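Local coordinates for ribokinase RBSK (Mycobacterium tuberculosis, PDB 3GO6), which probably phosphorylates D-ribose at O5 with ATP and a divalent cation, giving ribose 5-phosphate, as a homodimeric member of the PfkB carbohydrate kinase family, at residues V73-A78 / V97-T102; I215-R220 / V230-A235; M30-V35 / S109-I114; Q181-L186 / D205-P210. One frame throughout, in Å; residues are numbered along the deposited sequence.

Interaction 1: residues V73-A78 / V97-T102; sequences VQFSGA and VGLDRT
Phe75 N and Gly98 O, 2.9 Å apart, and Gly98 N and Val73 O, 3.0 Å apart, form two nearly straight backbone hydrogen bonds that bridge Gln74 to Gly98, the single bridge between strand 73-76 and the loop 97-102. Glycine suits this position because the Gln74 amide lies close over its backbone, with Gln74 OE1 3.4 Å from Gly98 C. A chain bent at chi2 (-72°) folds the Gln74 amide back over the loop, and its CG lies centrally over one face of the Arg101 guanidinium, 3.8 Å from CZ. The amide and guanidinium planes are 11° apart. Arg101 reaches this place with an extended chain, and its NH1 and NH2 are held by the carbonyls of Ala140 and Ala142. Strand 72-76 is an outermost strand, within this chain, of the large mixed sheet of the PfkB kinase fold, so the loop following helix 83-94 covers its edge, while strand 21-25 pairs with its other side. A type I turn from Leu99 to Thr102 then bends the loop back, its Leu99 O accepting from both the N and OG1 of Thr102. On the apolar side, the beta-branched Val97 presents CG1 to Phe75 CB at 3.5 Å, and Leu99 CD2 meets the edge of the Phe75 ring, 4.0 Å from Phe75 CD2; Leu92 of helix 83-94 touches all three residues. A water accepts from Arg101 N and lies 2.7 Å from Phe75 O, also within hydrogen-bonding distance of Gln74 OE1.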
loop_
_atom_site.group_PDB
_atom_site.type_symbol
_atom_site.label_atom_id
_atom_site.label_comp_id
_atom_site.label_asym_id
_atom_site.label_seq_id
_atom_site.Cartn_x
_atom_site.Cartn_y
_atom_site.Cartn_z
ATOM N N VAL A 73 12.096 -7.326 -27.273
ATOM C CA VAL A 73 10.932 -6.611 -26.745
ATOM C C VAL A 73 11.140 -5.105 -26.697
ATOM O O VAL A 73 12.200 -4.628 -26.268
ATOM C CB VAL A 73 10.558 -7.119 -25.332
ATOM C CG1 VAL A 73 9.269 -6.441 -24.829
ATOM C CG2 VAL A 73 10.400 -8.655 -25.330
ATOM N N GLN A 74 10.121 -4.379 -27.142
ATOM C CA GLN A 74 9.993 -2.936 -26.924
ATOM C C GLN A 74 8.773 -2.664 -26.046
ATOM O O GLN A 74 7.710 -3.280 -26.234
ATOM C CB GLN A 74 9.799 -2.226 -28.256
ATOM C CG GLN A 74 11.047 -2.248 -29.145
ATOM C CD GLN A 74 12.152 -1.327 -28.620
ATOM O OE1 GLN A 74 11.922 -0.435 -27.791
ATOM N NE2 GLN A 74 13.363 -1.549 -29.105
ATOM N N PHE A 75 8.921 -1.755 -25.085
ATOM C CA PHE A 75 7.803 -1.346 -24.250
ATOM C C PHE A 75 7.443 0.110 -24.589
ATOM O O PHE A 75 8.337 0.966 -24.741
ATOM C CB PHE A 75 8.158 -1.543 -22.772
ATOM C CG PHE A 75 7.130 -1.022 -21.804
ATOM C CD1 PHE A 75 5.903 -1.673 -21.641
ATOM C CD2 PHE A 75 7.398 0.122 -21.040
ATOM C CE1 PHE A 75 4.950 -1.190 -20.732
ATOM C CE2 PHE A 75 6.451 0.624 -20.123
ATOM C CZ PHE A 75 5.220 -0.034 -19.971
ATOM N N SER A 76 6.152 0.360 -24.755
ATOM C CA SER A 76 5.604 1.700 -24.905
ATOM C C SER A 76 4.639 1.937 -23.745
ATOM O O SER A 76 3.648 1.225 -23.591
ATOM C CB SER A 76 4.883 1.821 -26.252
ATOM O OG SER A 76 4.337 3.131 -26.401
ATOM N N GLY A 77 4.953 2.915 -22.905
ATOM C CA GLY A 77 4.176 3.190 -21.699
ATOM C C GLY A 77 4.553 4.571 -21.169
ATOM O O GLY A 77 5.514 5.198 -21.655
ATOM N N ALA A 78 3.780 5.050 -20.195
ATOM C CA ALA A 78 3.979 6.387 -19.632
ATOM C C ALA A 78 4.507 6.271 -18.227
ATOM O O ALA A 78 3.885 5.621 -17.386
ATOM C CB ALA A 78 2.676 7.154 -19.640
ATOM N N VAL A 97 14.522 -4.855 -21.991
ATOM C CA VAL A 97 13.322 -4.327 -22.630
ATOM C C VAL A 97 13.652 -2.920 -23.106
ATOM O O VAL A 97 14.075 -2.072 -22.304
ATOM C CB VAL A 97 12.113 -4.284 -21.639
ATOM C CG1 VAL A 97 10.926 -3.599 -22.272
ATOM C CG2 VAL A 97 11.732 -5.715 -21.141
ATOM N N GLY A 98 13.452 -2.671 -24.394
ATOM C CA GLY A 98 13.691 -1.347 -24.974
ATOM C C GLY A 98 12.672 -0.319 -24.528
ATOM O O GLY A 98 11.484 -0.645 -24.388
ATOM N N LEU A 99 13.140 0.924 -24.323
ATOM C CA LEU A 99 12.313 2.015 -23.801
ATOM C C LEU A 99 12.246 3.278 -24.681
ATOM O O LEU A 99 11.699 4.319 -24.261
ATOM C CB LEU A 99 12.810 2.404 -22.402
ATOM C CG LEU A 99 12.795 1.326 -21.316
ATOM C CD1 LEU A 99 13.386 1.845 -20.004
ATOM C CD2 LEU A 99 11.355 0.856 -21.114
ATOM N N ASP A 100 12.743 3.198 -25.910
ATOM C CA ASP A 100 12.788 4.402 -26.741
ATOM C C ASP A 100 11.420 4.937 -27.137
ATOM O O ASP A 100 11.309 6.096 -27.493
ATOM C CB ASP A 100 13.686 4.213 -27.961
ATOM C CG ASP A 100 15.114 3.819 -27.576
ATOM O OD1 ASP A 100 15.623 4.262 -26.508
ATOM O OD2 ASP A 100 15.719 3.032 -28.328
ATOM N N ARG A 101 10.377 4.110 -27.047
ATOM C CA ARG A 101 9.019 4.549 -27.382
ATOM C C ARG A 101 8.175 4.883 -26.134
ATOM O O ARG A 101 6.943 4.963 -26.205
ATOM C CB ARG A 101 8.298 3.490 -28.227
ATOM C CG ARG A 101 9.119 2.916 -29.381
ATOM C CD ARG A 101 8.639 1.515 -29.753
ATOM N NE ARG A 101 9.496 0.920 -30.786
ATOM C CZ ARG A 101 9.160 -0.098 -31.581
ATOM N NH1 ARG A 101 7.963 -0.673 -31.492
ATOM N NH2 ARG A 101 10.040 -0.543 -32.484
ATOM N N THR A 102 8.831 5.079 -24.999
ATOM C CA THR A 102 8.115 5.441 -23.773
ATOM C C THR A 102 8.020 6.962 -23.666
ATOM O O THR A 102 8.706 7.699 -24.406
ATOM C CB THR A 102 8.783 4.851 -22.527
ATOM O OG1 THR A 102 10.108 5.369 -22.391
ATOM C CG2 THR A 102 8.857 3.317 -22.625
HETATM O O HOH W 1 10.162 1.314 -26.636
#

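Interaction 2: residues I215-R220 / V230-A235; sequences ITLGVR and VFEVPA
The predicted ATP-binding loop of this kinase, which leaves strand 212-216 and runs through residues 216-221, meets the end of strand 229-233, an outermost strand of the large sheet within this chain. Leu217 CD1 lies 4.0 Å from Glu232 OE1, and the two side chains cross at about a right angle. The same methyl group also covers one face of the Arg220 guanidinium, offset toward its rim. Arg220, bent at chi2 and chi3 (58°), brings NH2 to 4.1 Å from Glu232 OE2, too far for a salt bridge, with the guanidinium and carboxylate planes 47° apart, so any attraction between the opposite charges is probably weak. Between these two strands of the large sheet runs strand 222-226, antiparallel to each, so the contact closes over the end of an antiparallel meander rather than forming a ladder. Gly218 has a positive phi (56°), a conformation that favours glycine, and the chain turns there into the short 3-10 segment 219-220. No direct hydrogen bond crosses the contact; water does the joining. One lies 2.9 Å from Arg220 O and donates to it, with a weak bond to Glu232 OE1, while another accepts from Ala235 N at 3.2 Å and lies near Val219 O. The small Ala235 points its CB at Val219 O, 3.8 Å away.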
loop_
_atom_site.group_PDB
_atom_site.type_symbol
_atom_site.label_atom_id
_atom_site.label_comp_id
_atom_site.label_asym_id
_atom_site.label_seq_id
_atom_site.Cartn_x
_atom_site.Cartn_y
_atom_site.Cartn_z
ATOM N N ILE A 215 -8.480 -18.532 -22.465
ATOM C CA ILE A 215 -9.065 -18.266 -21.165
ATOM C C ILE A 215 -8.249 -19.010 -20.117
ATOM O O ILE A 215 -8.241 -20.234 -20.082
ATOM C CB ILE A 215 -10.570 -18.655 -21.084
ATOM C CG1 ILE A 215 -11.400 -17.928 -22.150
ATOM C CG2 ILE A 215 -11.150 -18.328 -19.710
ATOM C CD1 ILE A 215 -11.511 -18.737 -23.434
ATOM N N THR A 216 -7.552 -18.266 -19.266
ATOM C CA THR A 216 -6.676 -18.880 -18.280
ATOM C C THR A 216 -7.514 -19.414 -17.119
ATOM O O THR A 216 -8.528 -18.825 -16.752
ATOM C CB THR A 216 -5.626 -17.877 -17.760
ATOM O OG1 THR A 216 -6.307 -16.739 -17.224
ATOM C CG2 THR A 216 -4.689 -17.428 -18.915
ATOM N N LEU A 217 -7.073 -20.533 -16.559
ATOM C CA LEU A 217 -7.835 -21.290 -15.573
ATOM C C LEU A 217 -6.993 -21.548 -14.319
ATOM O O LEU A 217 -7.123 -22.600 -13.698
ATOM C CB LEU A 217 -8.234 -22.650 -16.176
ATOM C CG LEU A 217 -9.051 -22.673 -17.465
ATOM C CD1 LEU A 217 -9.138 -24.108 -17.981
ATOM C CD2 LEU A 217 -10.450 -22.066 -17.255
ATOM N N GLY A 218 -6.121 -20.613 -13.958
ATOM C CA GLY A 218 -5.246 -20.817 -12.799
ATOM C C GLY A 218 -4.449 -22.095 -12.989
ATOM O O GLY A 218 -3.781 -22.248 -14.008
ATOM N N VAL A 219 -4.556 -23.034 -12.043
ATOM C CA VAL A 219 -3.761 -24.288 -12.061
ATOM C C VAL A 219 -4.127 -25.310 -13.135
ATOM O O VAL A 219 -3.327 -26.187 -13.458
ATOM C CB VAL A 219 -3.743 -25.005 -10.659
ATOM C CG1 VAL A 219 -3.310 -24.035 -9.555
ATOM C CG2 VAL A 219 -5.109 -25.648 -10.334
ATOM N N ARG A 220 -5.334 -25.218 -13.683
ATOM C CA ARG A 220 -5.732 -26.123 -14.749
ATOM C C ARG A 220 -5.163 -25.700 -16.106
ATOM O O ARG A 220 -5.436 -26.349 -17.120
ATOM C CB ARG A 220 -7.253 -26.246 -14.809
ATOM C CG ARG A 220 -7.847 -26.965 -13.590
ATOM C CD ARG A 220 -9.239 -26.442 -13.285
ATOM N NE ARG A 220 -10.130 -26.612 -14.431
ATOM C CZ ARG A 220 -11.107 -25.772 -14.762
ATOM N NH1 ARG A 220 -11.327 -24.678 -14.046
ATOM N NH2 ARG A 220 -11.860 -26.026 -15.824
ATOM N N VAL A 230 -12.227 -26.002 -29.785
ATOM C CA VAL A 230 -12.429 -25.848 -28.347
ATOM C C VAL A 230 -11.640 -26.952 -27.656
ATOM O O VAL A 230 -11.869 -28.134 -27.910
ATOM C CB VAL A 230 -13.943 -25.945 -27.970
ATOM C CG1 VAL A 230 -14.149 -26.003 -26.452
ATOM C CG2 VAL A 230 -14.732 -24.783 -28.562
ATOM N N PHE A 231 -10.678 -26.566 -26.818
ATOM C CA PHE A 231 -9.859 -27.528 -26.081
ATOM C C PHE A 231 -9.221 -26.895 -24.846
ATOM O O PHE A 231 -9.278 -25.668 -24.651
ATOM C CB PHE A 231 -8.791 -28.199 -26.967
ATOM C CG PHE A 231 -7.840 -27.237 -27.654
ATOM C CD1 PHE A 231 -6.666 -26.811 -27.018
ATOM C CD2 PHE A 231 -8.093 -26.794 -28.955
ATOM C CE1 PHE A 231 -5.782 -25.931 -27.651
ATOM C CE2 PHE A 231 -7.209 -25.910 -29.605
ATOM C CZ PHE A 231 -6.053 -25.478 -28.952
ATOM N N GLU A 232 -8.640 -27.748 -24.008
ATOM C CA GLU A 232 -7.941 -27.292 -22.818
ATOM C C GLU A 232 -6.468 -27.670 -22.917
ATOM O O GLU A 232 -6.097 -28.616 -23.622
ATOM C CB GLU A 232 -8.615 -27.822 -21.538
ATOM C CG GLU A 232 -10.100 -27.421 -21.436
ATOM C CD GLU A 232 -10.638 -27.321 -20.012
ATOM O OE1 GLU A 232 -9.988 -27.847 -19.072
ATOM O OE2 GLU A 232 -11.730 -26.706 -19.839
ATOM N N VAL A 233 -5.628 -26.891 -22.245
ATOM C CA VAL A 233 -4.190 -27.120 -22.228
ATOM C C VAL A 233 -3.787 -27.100 -20.752
ATOM O O VAL A 233 -3.943 -26.061 -20.097
ATOM C CB VAL A 233 -3.410 -26.028 -23.004
ATOM C CG1 VAL A 233 -1.915 -26.296 -22.948
ATOM C CG2 VAL A 233 -3.868 -25.946 -24.465
ATOM N N PRO A 234 -3.324 -28.251 -20.214
ATOM C CA PRO A 234 -2.898 -28.335 -18.810
ATOM C C PRO A 234 -1.573 -27.645 -18.495
ATOM O O PRO A 234 -0.733 -27.430 -19.381
ATOM C CB PRO A 234 -2.764 -29.855 -18.574
ATOM C CG PRO A 234 -2.374 -30.387 -19.897
ATOM C CD PRO A 234 -3.224 -29.570 -20.882
ATOM N N ALA A 235 -1.403 -27.294 -17.224
ATOM C CA ALA A 235 -0.143 -26.758 -16.716
ATOM C C ALA A 235 0.541 -27.840 -15.888
ATOM O O ALA A 235 -0.142 -28.705 -15.353
ATOM C CB ALA A 235 -0.423 -25.527 -15.839
HETATM O O HOH W 2 -3.395 -28.696 -15.221
HETATM O O HOH W 3 -2.271 -29.360 -12.849
HETATM O O HOH W 4 -6.718 -28.551 -18.562
#

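Interaction 3: residues M30-V35 / S109-I114; sequences MDLTFV and SGTAII. With RIB (alpha-D-ribofuranose), chain C.
Ribose is gripped at this pair of parallel strands by Asp31, whose two carboxylate oxygens each take one sugar hydroxyl: O2 of ribose donates to OD1 and O3 to OD2, both at 2.6 Å. A carboxylate suits neighbouring hydroxyls because its two acceptors match their spacing. With CG anti to its carbonyl carbon (chi1 -74°), the Asp31 group reaches the sugar from the sheet face it shares with Ala112 and Ile114. Ala112 is small enough for ribose O2 to come within 3.3 Å of CB, and Ile114 CD1 packs 3.8 Å from ribose C3. Five backbone hydrogen bonds hold the strands in parallel register, Met30 beside Thr111 through Thr33 beside Ile114. Of these, Leu32 N to Ala112 O, 2.8 Å, runs nearly straight along the carbonyl direction, whereas Met30 N meets Gly110 O from above its carbonyl plane. The opposite face carries Met30, Leu32, Thr111 and Ile113. There Leu32 CD1 touches Ile113 CD1 at 3.9 Å, and the ring of Phe34 brings CE2 to 3.9 Å from Ile113 CG2. These apolar side chains look into the dimer interface: Leu32 packs on Leu32 of the second subunit, Phe34 on its Ile113, and Thr111 OG1 hydrogen-bonds to Arg53 of that subunit. Asn29, Gly57, Lys58, Asn61, Glu152 and Asp248 complete the polar grip on the sugar. One sheet face thus binds substrate and the other the partner chain, as expected of the small beta-sheet lid over the sugar site in ribokinases, where two such sheets pack together in the dimer.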
loop_
_atom_site.group_PDB
_atom_site.type_symbol
_atom_site.label_atom_id
_atom_site.label_comp_id
_atom_site.label_asym_id
_atom_site.label_seq_id
_atom_site.Cartn_x
_atom_site.Cartn_y
_atom_site.Cartn_z
ATOM N N MET A 30 4.754 1.012 -9.672
ATOM C CA MET A 30 5.475 0.483 -8.502
ATOM C C MET A 30 4.497 -0.346 -7.637
ATOM O O MET A 30 3.409 0.123 -7.324
ATOM C CB MET A 30 6.096 1.625 -7.691
ATOM C CG MET A 30 7.002 1.140 -6.558
ATOM S SD MET A 30 8.549 0.423 -7.149
ATOM C CE MET A 30 9.334 1.826 -7.984
ATOM N N ASP A 31 4.897 -1.572 -7.274
ATOM C CA ASP A 31 4.045 -2.524 -6.581
ATOM C C ASP A 31 4.392 -2.556 -5.110
ATOM O O ASP A 31 5.568 -2.683 -4.746
ATOM C CB ASP A 31 4.264 -3.949 -7.124
ATOM C CG ASP A 31 3.642 -4.175 -8.496
ATOM O OD1 ASP A 31 2.850 -3.321 -8.949
ATOM O OD2 ASP A 31 3.952 -5.223 -9.124
ATOM N N LEU A 32 3.364 -2.484 -4.278
ATOM C CA LEU A 32 3.511 -2.723 -2.838
ATOM C C LEU A 32 2.835 -4.078 -2.592
ATOM O O LEU A 32 1.632 -4.201 -2.762
ATOM C CB LEU A 32 2.844 -1.613 -2.035
ATOM C CG LEU A 32 3.465 -0.217 -2.242
ATOM C CD1 LEU A 32 2.633 0.818 -1.524
ATOM C CD2 LEU A 32 4.899 -0.168 -1.741
ATOM N N THR A 33 3.631 -5.088 -2.274
ATOM C CA THR A 33 3.110 -6.452 -2.110
ATOM C C THR A 33 3.089 -6.795 -0.624
ATOM O O THR A 33 4.121 -6.723 0.047
ATOM C CB THR A 33 3.921 -7.494 -2.892
ATOM O OG1 THR A 33 4.062 -7.098 -4.263
ATOM C CG2 THR A 33 3.252 -8.892 -2.839
ATOM N N PHE A 34 1.907 -7.166 -0.134
ATOM C CA PHE A 34 1.645 -7.458 1.271
ATOM C C PHE A 34 1.281 -8.934 1.391
ATOM O O PHE A 34 0.450 -9.447 0.620
ATOM C CB PHE A 34 0.441 -6.666 1.787
ATOM C CG PHE A 34 0.632 -5.160 1.823
ATOM C CD1 PHE A 34 0.854 -4.512 3.031
ATOM C CD2 PHE A 34 0.523 -4.397 0.663
ATOM C CE1 PHE A 34 1.000 -3.108 3.100
ATOM C CE2 PHE A 34 0.672 -2.993 0.706
ATOM C CZ PHE A 34 0.915 -2.349 1.921
ATOM N N VAL A 35 1.884 -9.613 2.364
ATOM C CA VAL A 35 1.478 -10.993 2.662
ATOM C C VAL A 35 0.613 -10.979 3.918
ATOM O O VAL A 35 0.990 -10.359 4.932
ATOM C CB VAL A 35 2.698 -11.940 2.806
ATOM C CG1 VAL A 35 2.254 -13.334 3.323
ATOM C CG2 VAL A 35 3.419 -12.073 1.482
ATOM N N SER A 109 4.023 8.228 -11.154
ATOM C CA SER A 109 3.973 6.924 -11.820
ATOM C C SER A 109 2.837 6.112 -11.177
ATOM O O SER A 109 2.450 6.389 -10.038
ATOM C CB SER A 109 5.320 6.206 -11.631
ATOM O OG SER A 109 6.378 6.933 -12.248
ATOM N N GLY A 110 2.305 5.111 -11.873
ATOM C CA GLY A 110 1.291 4.226 -11.256
ATOM C C GLY A 110 1.735 3.518 -9.979
ATOM O O GLY A 110 2.928 3.282 -9.770
ATOM N N THR A 111 0.771 3.214 -9.105
ATOM C CA THR A 111 1.022 2.485 -7.858
ATOM C C THR A 111 0.054 1.313 -7.820
ATOM O O THR A 111 -1.140 1.504 -8.086
ATOM C CB THR A 111 0.744 3.373 -6.590
ATOM O OG1 THR A 111 1.574 4.547 -6.604
ATOM C CG2 THR A 111 1.019 2.579 -5.272
ATOM N N ALA A 112 0.537 0.119 -7.493
ATOM C CA ALA A 112 -0.392 -0.994 -7.283
ATOM C C ALA A 112 -0.227 -1.653 -5.927
ATOM O O ALA A 112 0.889 -1.723 -5.403
ATOM C CB ALA A 112 -0.239 -2.024 -8.375
ATOM N N ILE A 113 -1.340 -2.143 -5.371
ATOM C CA ILE A 113 -1.317 -2.886 -4.111
ATOM C C ILE A 113 -1.629 -4.343 -4.446
ATOM O O ILE A 113 -2.681 -4.638 -5.027
ATOM C CB ILE A 113 -2.402 -2.384 -3.093
ATOM C CG1 ILE A 113 -2.317 -0.868 -2.879
ATOM C CG2 ILE A 113 -2.305 -3.153 -1.741
ATOM C CD1 ILE A 113 -0.930 -0.377 -2.439
ATOM N N ILE A 114 -0.718 -5.234 -4.083
ATOM C CA ILE A 114 -0.915 -6.661 -4.289
ATOM C C ILE A 114 -1.021 -7.290 -2.899
ATOM O O ILE A 114 -0.140 -7.095 -2.060
ATOM C CB ILE A 114 0.264 -7.324 -5.036
ATOM C CG1 ILE A 114 0.807 -6.457 -6.204
ATOM C CG2 ILE A 114 -0.065 -8.809 -5.379
ATOM C CD1 ILE A 114 -0.050 -6.340 -7.303
HETATM O O5 RIB C . -0.674 -8.686 -12.809
HETATM C C5 RIB C . -0.032 -8.083 -11.663
HETATM C C4 RIB C . 0.233 -6.596 -11.965
HETATM O O4 RIB C . -1.035 -5.909 -11.987
HETATM C C3 RIB C . 1.034 -5.892 -10.884
HETATM O O3 RIB C . 2.451 -5.775 -11.172
HETATM C C2 RIB C . 0.347 -4.548 -10.728
HETATM O O2 RIB C . 1.230 -3.459 -11.021
HETATM C C1 RIB C . -0.877 -4.546 -11.631
HETATM O O1 RIB C . -0.659 -3.797 -12.834
#

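Interaction 4: residues Q181-L186 / D205-P210; sequences QDRSSL and DWPSPP
With CG anti to the backbone N, bends at chi2 and chi3 (28°) fold the Arg183 chain over Leu186 of its own helix and bring the guanidinium to Asp205, whose chi1 (-163°) places its carboxylate to meet it. The contact joins the N-terminal turn of helix 183-192 to the end of helix 200-205, two helices linked through strand 195-199 in the alternating alpha/beta core of the PfkB fold. Arg183 grips Asp205 end-on with two nitrogens: NH1 donates to the backbone O at 2.7 Å, and NH2 forms a salt bridge with OD2 at 2.9 Å. The first bond is nearly straight, with its acceptor in the guanidinium plane; in the second the donor stands above the carboxylate plane, and the two flat groups are almost perpendicular (87°). Arginine fits here because one planar group can serve a carbonyl at a helix end and a carboxylate at once. Asp205 OD2 also accepts from Gly180 N, just before the segment 181-186. Asp182 is the N-cap of the helix: its OD2 accepts from Ser185 N at 3.0 Å and also from Ser185 OG. Leu186, buried and three residues beyond Arg183, lays CD1 over the centre of the Arg183 guanidinium face. Its CB touches Pro207 CG at 3.7 Å, where the compact ring fits against the helix, and Leu186 CD2 reaches the broad Trp206 ring at CZ3, 3.6 Å away.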
loop_
_atom_site.group_PDB
_atom_site.type_symbol
_atom_site.label_atom_id
_atom_site.label_comp_id
_atom_site.label_asym_id
_atom_site.label_seq_id
_atom_site.Cartn_x
_atom_site.Cartn_y
_atom_site.Cartn_z
ATOM N N GLN A 181 -13.816 -1.711 -18.468
ATOM C CA GLN A 181 -13.319 -0.482 -19.072
ATOM C C GLN A 181 -14.312 0.124 -20.099
ATOM O O GLN A 181 -15.462 -0.337 -20.197
ATOM C CB GLN A 181 -11.905 -0.689 -19.627
ATOM C CG GLN A 181 -10.862 -1.030 -18.526
ATOM C CD GLN A 181 -10.984 -0.135 -17.305
ATOM O OE1 GLN A 181 -11.500 -0.551 -16.254
ATOM N NE2 GLN A 181 -10.513 1.098 -17.431
ATOM N N ASP A 182 -13.878 1.171 -20.810
ATOM C CA ASP A 182 -14.742 1.942 -21.735
ATOM C C ASP A 182 -15.375 1.029 -22.791
ATOM O O ASP A 182 -14.691 0.588 -23.723
ATOM C CB ASP A 182 -13.939 3.065 -22.407
ATOM C CG ASP A 182 -14.813 3.975 -23.296
ATOM O OD1 ASP A 182 -15.448 4.922 -22.759
ATOM O OD2 ASP A 182 -14.850 3.741 -24.527
ATOM N N ARG A 183 -16.669 0.752 -22.631
ATOM C CA ARG A 183 -17.383 -0.242 -23.444
ATOM C C ARG A 183 -17.305 -0.015 -24.960
ATOM O O ARG A 183 -17.124 -0.969 -25.731
ATOM C CB ARG A 183 -18.839 -0.351 -22.982
ATOM C CG ARG A 183 -19.675 -1.449 -23.645
ATOM C CD ARG A 183 -19.240 -2.865 -23.267
ATOM N NE ARG A 183 -18.624 -2.929 -21.941
ATOM C CZ ARG A 183 -18.024 -4.006 -21.436
ATOM N NH1 ARG A 183 -17.965 -5.138 -22.134
ATOM N NH2 ARG A 183 -17.477 -3.942 -20.224
ATOM N N SER A 184 -17.425 1.240 -25.383
ATOM C CA SER A 184 -17.411 1.568 -26.812
ATOM C C SER A 184 -16.042 1.294 -27.453
ATOM O O SER A 184 -15.964 0.685 -28.531
ATOM C CB SER A 184 -17.843 3.028 -27.033
ATOM O OG SER A 184 -17.748 3.394 -28.405
ATOM N N SER A 185 -14.973 1.753 -26.800
ATOM C CA SER A 185 -13.607 1.439 -27.232
ATOM C C SER A 185 -13.328 -0.060 -27.169
ATOM O O SER A 185 -12.625 -0.596 -28.017
ATOM C CB SER A 185 -12.585 2.151 -26.347
ATOM O OG SER A 185 -12.693 3.559 -26.456
ATOM N N LEU A 186 -13.871 -0.719 -26.148
ATOM C CA LEU A 186 -13.707 -2.165 -25.990
ATOM C C LEU A 186 -14.324 -2.907 -27.156
ATOM O O LEU A 186 -13.762 -3.885 -27.637
ATOM C CB LEU A 186 -14.353 -2.668 -24.696
ATOM C CG LEU A 186 -13.658 -2.474 -23.349
ATOM C CD1 LEU A 186 -14.551 -3.004 -22.226
ATOM C CD2 LEU A 186 -12.270 -3.140 -23.312
ATOM N N ASP A 205 -16.695 -10.557 -19.447
ATOM C CA ASP A 205 -16.898 -9.133 -19.649
ATOM C C ASP A 205 -16.524 -8.635 -21.041
ATOM O O ASP A 205 -16.985 -7.574 -21.455
ATOM C CB ASP A 205 -16.139 -8.313 -18.596
ATOM C CG ASP A 205 -16.631 -6.874 -18.513
ATOM O OD1 ASP A 205 -17.795 -6.664 -18.088
ATOM O OD2 ASP A 205 -15.866 -5.944 -18.872
ATOM N N TRP A 206 -15.682 -9.376 -21.748
ATOM C CA TRP A 206 -15.176 -8.957 -23.053
ATOM C C TRP A 206 -16.312 -8.952 -24.107
ATOM O O TRP A 206 -17.106 -9.886 -24.148
ATOM C CB TRP A 206 -14.053 -9.891 -23.481
ATOM C CG TRP A 206 -13.294 -9.471 -24.709
ATOM C CD1 TRP A 206 -13.274 -10.107 -25.912
ATOM C CD2 TRP A 206 -12.407 -8.344 -24.834
ATOM N NE1 TRP A 206 -12.446 -9.430 -26.794
ATOM C CE2 TRP A 206 -11.901 -8.350 -26.151
ATOM C CE3 TRP A 206 -12.002 -7.328 -23.961
ATOM C CZ2 TRP A 206 -10.998 -7.386 -26.615
ATOM C CZ3 TRP A 206 -11.112 -6.359 -24.430
ATOM C CH2 TRP A 206 -10.617 -6.398 -25.737
ATOM N N PRO A 207 -16.394 -7.895 -24.936
ATOM C CA PRO A 207 -17.559 -7.706 -25.845
ATOM C C PRO A 207 -17.893 -8.817 -26.861
ATOM O O PRO A 207 -19.075 -9.152 -27.020
ATOM C CB PRO A 207 -17.231 -6.394 -26.564
ATOM C CG PRO A 207 -16.316 -5.661 -25.587
ATOM C CD PRO A 207 -15.448 -6.765 -25.043
ATOM N N SER A 208 -16.899 -9.356 -27.560
ATOM C CA SER A 208 -17.160 -10.310 -28.647
ATOM C C SER A 208 -15.915 -11.156 -28.843
ATOM O O SER A 208 -14.813 -10.668 -28.576
ATOM C CB SER A 208 -17.500 -9.567 -29.951
ATOM O OG SER A 208 -16.406 -8.775 -30.417
ATOM N N PRO A 209 -16.075 -12.415 -29.317
ATOM C CA PRO A 209 -14.941 -13.328 -29.369
ATOM C C PRO A 209 -13.918 -12.969 -30.431
ATOM O O PRO A 209 -14.300 -12.529 -31.528
ATOM C CB PRO A 209 -15.572 -14.699 -29.671
ATOM C CG PRO A 209 -16.973 -14.455 -30.022
ATOM C CD PRO A 209 -17.317 -13.030 -29.828
ATOM N N PRO A 210 -12.616 -13.134 -30.098
ATOM C CA PRO A 210 -11.533 -12.944 -31.050
ATOM C C PRO A 210 -11.327 -14.207 -31.858
ATOM O O PRO A 210 -11.979 -15.224 -31.592
ATOM C CB PRO A 210 -10.321 -12.718 -30.139
ATOM C CG PRO A 210 -10.625 -13.644 -28.956
ATOM C CD PRO A 210 -12.110 -13.484 -28.746
#

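How the interactions relate
From the N terminus, interaction 3 opens first, at strand 30-35, and closes at 109-114 after a loop of 73 residues; interaction 1 is nested inside that loop, joining 73-78 to 97-102. Interaction 4 follows in series, from 181-186 to 205-210; interaction 2 opens at 215-220 and closes last, across the shortest gap, at 230-235. None of the four touch. Interactions 1 and 2 lie on opposite sides of the chain's centre, about 30 Å apart between centres, and each involves an outermost strand, within this chain, of the large sheet. Interaction 4 ties the start of helix 183-192 to the end of helix 200-205 and the loop after it, whereas interaction 3 belongs to the separate four-stranded sheet.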